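Local coordinates for putative alpha-L-fucosidase (Bacteroides thetaiotaomicron VPI-5482, PDB 3GZA), which probably hydrolyses alpha-L-fucosidic linkages, releasing L-fucose from glycans or other glycoconjugates, at residues K302-V307 with V368-I373. Residues are numbered along the deposited sequence; the frame is centred on the assembly and turned at random.
Sequences KYEKSV and VNYCII
The interface between the TIM-barrel-type fucosidase domain and the C-terminal beta-sandwich, probably of the F5/8 type C kind, includes one pair of side chains that meets between helix 296-304 and strand 366-375: Glu-304, at the helix end, and Tyr-370, on the sandwich strand. The backbones stay well apart, with 10.4 Å between the CA atoms of Glu-304 and Ile-372, so long side chains suit both places. Glutamate supplies an acidic acceptor, tyrosine a ring for packing with a hydroxyl at its far end. Glu-304 sets out with CG anti to its carbonyl carbon (chi1 -67°) and then runs extended, which carries the carboxylate across to the sandwich. There Tyr-370 OH donates a hydrogen bond to Glu-304 OE2 at 2.6 Å, and OE2 accepts it on its syn lone pair, the side of OE1. The carboxylate meets the phenol at its edge, with the two planes 89° apart. Arg-343 of helix 327-344 forms a salt bridge to the same oxygen, while Phe-344 meets the Tyr-370 ring edge-to-face. With an alanine here instead of Glu-304, the hydroxyl of the buried Tyr-370 would probably lose this acceptor and Arg-343 this carboxylate partner. Tyr-370 also belongs to a classic beta bulge, in which it and Asn-369 both face Tyr-440. After Glu-304 the chain leaves the helix, and Ser-306 OG donates to Lys-302 O at 2.7 Å, from above the carbonyl plane.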
ATOM      1  N   LYS A 302     -20.958 -35.959   2.950  1.00 25.75           N
ATOM      2  CA  LYS A 302     -19.569 -35.495   2.875  1.00 25.64           C
ATOM      3  C   LYS A 302     -18.776 -35.893   4.100  1.00 25.07           C
ATOM      4  O   LYS A 302     -17.614 -36.332   3.984  1.00 23.47           O
ATOM      5  CB  LYS A 302     -19.496 -34.001   2.606  1.00 26.94           C
ATOM      6  CG  LYS A 302     -20.072 -33.625   1.230  1.00 28.37           C
ATOM      7  CD  LYS A 302     -20.023 -32.139   1.000  1.00 29.35           C
ATOM      8  CE  LYS A 302     -20.686 -31.799  -0.352  1.00 31.17           C
ATOM      9  NZ  LYS A 302     -20.239 -32.699  -1.453  1.00 29.01           N
ATOM     10  N   TYR A 303     -19.355 -35.726   5.277  1.00 25.35           N
ATOM     11  CA  TYR A 303     -18.691 -36.149   6.529  1.00 25.19           C
ATOM     12  C   TYR A 303     -18.254 -37.609   6.448  1.00 25.49           C
ATOM     13  O   TYR A 303     -17.095 -37.953   6.772  1.00 24.16           O
ATOM     14  CB  TYR A 303     -19.692 -35.949   7.697  1.00 26.09           C
ATOM     15  CG  TYR A 303     -19.137 -36.383   9.056  1.00 23.89           C
ATOM     16  CD1 TYR A 303     -18.317 -35.542   9.781  1.00 24.27           C
ATOM     17  CD2 TYR A 303     -19.458 -37.607   9.595  1.00 24.68           C
ATOM     18  CE1 TYR A 303     -17.789 -35.921  10.999  1.00 25.21           C
ATOM     19  CE2 TYR A 303     -18.963 -37.986  10.807  1.00 24.90           C
ATOM     20  CZ  TYR A 303     -18.140 -37.152  11.492  1.00 24.57           C
ATOM     21  OH  TYR A 303     -17.617 -37.544  12.731  1.00 28.39           O
ATOM     22  N   GLU A 304     -19.156 -38.483   6.012  1.00 24.07           N
ATOM     23  CA  GLU A 304     -18.835 -39.921   5.959  1.00 25.13           C
ATOM     24  C   GLU A 304     -17.762 -40.233   4.913  1.00 25.00           C
ATOM     25  O   GLU A 304     -17.040 -41.222   5.028  1.00 25.85           O
ATOM     26  CB  GLU A 304     -20.113 -40.753   5.713  1.00 25.18           C
ATOM     27  CG  GLU A 304     -21.068 -40.675   6.898  1.00 25.98           C
ATOM     28  CD  GLU A 304     -22.277 -41.539   6.768  1.00 25.90           C
ATOM     29  OE1 GLU A 304     -22.368 -42.366   5.835  1.00 32.11           O
ATOM     30  OE2 GLU A 304     -23.160 -41.418   7.633  1.00 30.31           O
ATOM     31  N   LYS A 305     -17.658 -39.383   3.898  1.00 25.23           N
ATOM     32  CA  LYS A 305     -16.687 -39.570   2.821  1.00 24.04           C
ATOM     33  C   LYS A 305     -15.447 -38.706   2.979  1.00 24.53           C
ATOM     34  O   LYS A 305     -14.691 -38.528   2.053  1.00 24.62           O
ATOM     35  CB  LYS A 305     -17.363 -39.395   1.442  1.00 25.20           C
ATOM     36  CG  LYS A 305     -18.387 -40.483   1.133  1.00 28.07           C
ATOM     37  CD  LYS A 305     -19.254 -40.203  -0.099  1.00 32.40           C
ATOM     38  CE  LYS A 305     -20.266 -41.383  -0.380  1.00 31.76           C
ATOM     39  NZ  LYS A 305     -21.461 -40.941  -1.189  1.00 36.59           N
ATOM     40  N   SER A 306     -15.223 -38.151   4.167  1.00 23.87           N
ATOM     41  CA  SER A 306     -14.032 -37.372   4.474  1.00 24.28           C
ATOM     42  C   SER A 306     -13.532 -37.897   5.786  1.00 24.24           C
ATOM     43  O   SER A 306     -12.648 -38.739   5.768  1.00 23.16           O
ATOM     44  CB  SER A 306     -14.249 -35.857   4.516  1.00 24.83           C
ATOM     45  OG  SER A 306     -15.360 -35.510   5.322  1.00 22.38           O
ATOM     46  N   VAL A 307     -14.149 -37.469   6.895  1.00 23.58           N
ATOM     47  CA  VAL A 307     -13.790 -37.957   8.214  1.00 24.22           C
ATOM     48  C   VAL A 307     -13.863 -39.496   8.240  1.00 23.40           C
ATOM     49  O   VAL A 307     -13.021 -40.168   8.842  1.00 24.18           O
ATOM     50  CB  VAL A 307     -14.687 -37.344   9.286  1.00 23.76           C
ATOM     51  CG1 VAL A 307     -14.368 -37.966  10.710  1.00 24.96           C
ATOM     52  CG2 VAL A 307     -14.560 -35.782   9.265  1.00 24.60           C
ATOM     53  N   VAL A 368     -28.152 -53.579  13.122  1.00 27.02           N
ATOM     54  CA  VAL A 368     -26.857 -52.894  12.999  0.50 25.47           C
ATOM     55  C   VAL A 368     -26.688 -52.497  11.538  1.00 26.14           C
ATOM     56  O   VAL A 368     -26.981 -53.298  10.664  1.00 26.34           O
ATOM     57  CB  VAL A 368     -25.665 -53.798  13.392  0.50 25.78           C
ATOM     58  CG1 VAL A 368     -24.357 -52.998  13.367  0.50 20.09           C
ATOM     59  CG2 VAL A 368     -25.868 -54.402  14.754  0.50 25.48           C
ATOM     60  N   ASN A 369     -26.236 -51.265  11.272  1.00 26.37           N
ATOM     61  CA  ASN A 369     -25.980 -50.840   9.877  1.00 26.06           C
ATOM     62  C   ASN A 369     -24.740 -49.972   9.675  1.00 27.00           C
ATOM     63  O   ASN A 369     -24.452 -49.526   8.550  1.00 26.25           O
ATOM     64  CB  ASN A 369     -27.208 -50.159   9.261  1.00 26.40           C
ATOM     65  CG  ASN A 369     -27.489 -48.819   9.853  1.00 27.55           C
ATOM     66  OD1 ASN A 369     -27.363 -48.629  11.053  1.00 29.74           O
ATOM     67  ND2 ASN A 369     -27.889 -47.868   9.012  1.00 27.25           N
ATOM     68  N   TYR A 370     -24.016 -49.710  10.758  1.00 26.18           N
ATOM     69  CA  TYR A 370     -22.804 -48.918  10.679  1.00 26.00           C
ATOM     70  C   TYR A 370     -21.782 -49.425  11.651  1.00 25.89           C
ATOM     71  O   TYR A 370     -22.090 -50.009  12.674  1.00 25.64           O
ATOM     72  CB  TYR A 370     -23.019 -47.473  11.133  1.00 25.92           C
ATOM     73  CG  TYR A 370     -23.535 -46.428  10.204  1.00 23.87           C
ATOM     74  CD1 TYR A 370     -22.672 -45.617   9.507  1.00 25.74           C
ATOM     75  CD2 TYR A 370     -24.889 -46.164  10.114  1.00 26.91           C
ATOM     76  CE1 TYR A 370     -23.129 -44.616   8.697  1.00 24.11           C
ATOM     77  CE2 TYR A 370     -25.362 -45.144   9.305  1.00 25.08           C
ATOM     78  CZ  TYR A 370     -24.482 -44.375   8.601  1.00 26.87           C
ATOM     79  OH  TYR A 370     -24.925 -43.326   7.824  1.00 26.08           O
ATOM     80  N   CYS A 371     -20.524 -49.235  11.277  1.00 25.00           N
ATOM     81  CA  CYS A 371     -19.383 -49.548  12.126  0.50 24.14           C
ATOM     82  C   CYS A 371     -18.370 -48.438  11.985  1.00 24.89           C
ATOM     83  O   CYS A 371     -18.298 -47.807  10.934  1.00 24.77           O
ATOM     84  CB  CYS A 371     -18.694 -50.841  11.699  0.50 24.43           C
ATOM     85  SG  CYS A 371     -19.568 -52.337  12.049  0.50 20.83           S
ATOM     86  N   ILE A 372     -17.577 -48.217  13.026  1.00 24.96           N
ATOM     87  CA  ILE A 372     -16.476 -47.279  12.980  1.00 25.18           C
ATOM     88  C   ILE A 372     -15.267 -48.086  13.397  1.00 25.25           C
ATOM     89  O   ILE A 372     -15.380 -48.927  14.282  1.00 25.36           O
ATOM     90  CB  ILE A 372     -16.709 -46.059  13.898  1.00 25.11           C
ATOM     91  CG1 ILE A 372     -17.770 -45.153  13.254  1.00 25.82           C
ATOM     92  CG2 ILE A 372     -15.412 -45.291  14.188  1.00 26.86           C
ATOM     93  CD1 ILE A 372     -18.053 -43.904  14.022  1.00 25.83           C
ATOM     94  N   ILE A 373     -14.149 -47.870  12.697  1.00 24.57           N
ATOM     95  CA  ILE A 373     -12.876 -48.508  13.038  1.00 24.45           C
ATOM     96  C   ILE A 373     -11.858 -47.396  13.089  1.00 24.87           C
ATOM     97  O   ILE A 373     -11.874 -46.512  12.238  1.00 24.00           O
ATOM     98  CB  ILE A 373     -12.390 -49.492  11.977  1.00 24.13           C
ATOM     99  CG1 ILE A 373     -13.538 -50.346  11.431  1.00 25.88           C
ATOM    100  CG2 ILE A 373     -11.191 -50.361  12.542  1.00 23.56           C
ATOM    101  CD1 ILE A 373     -13.167 -51.126  10.157  1.00 29.93           C
TER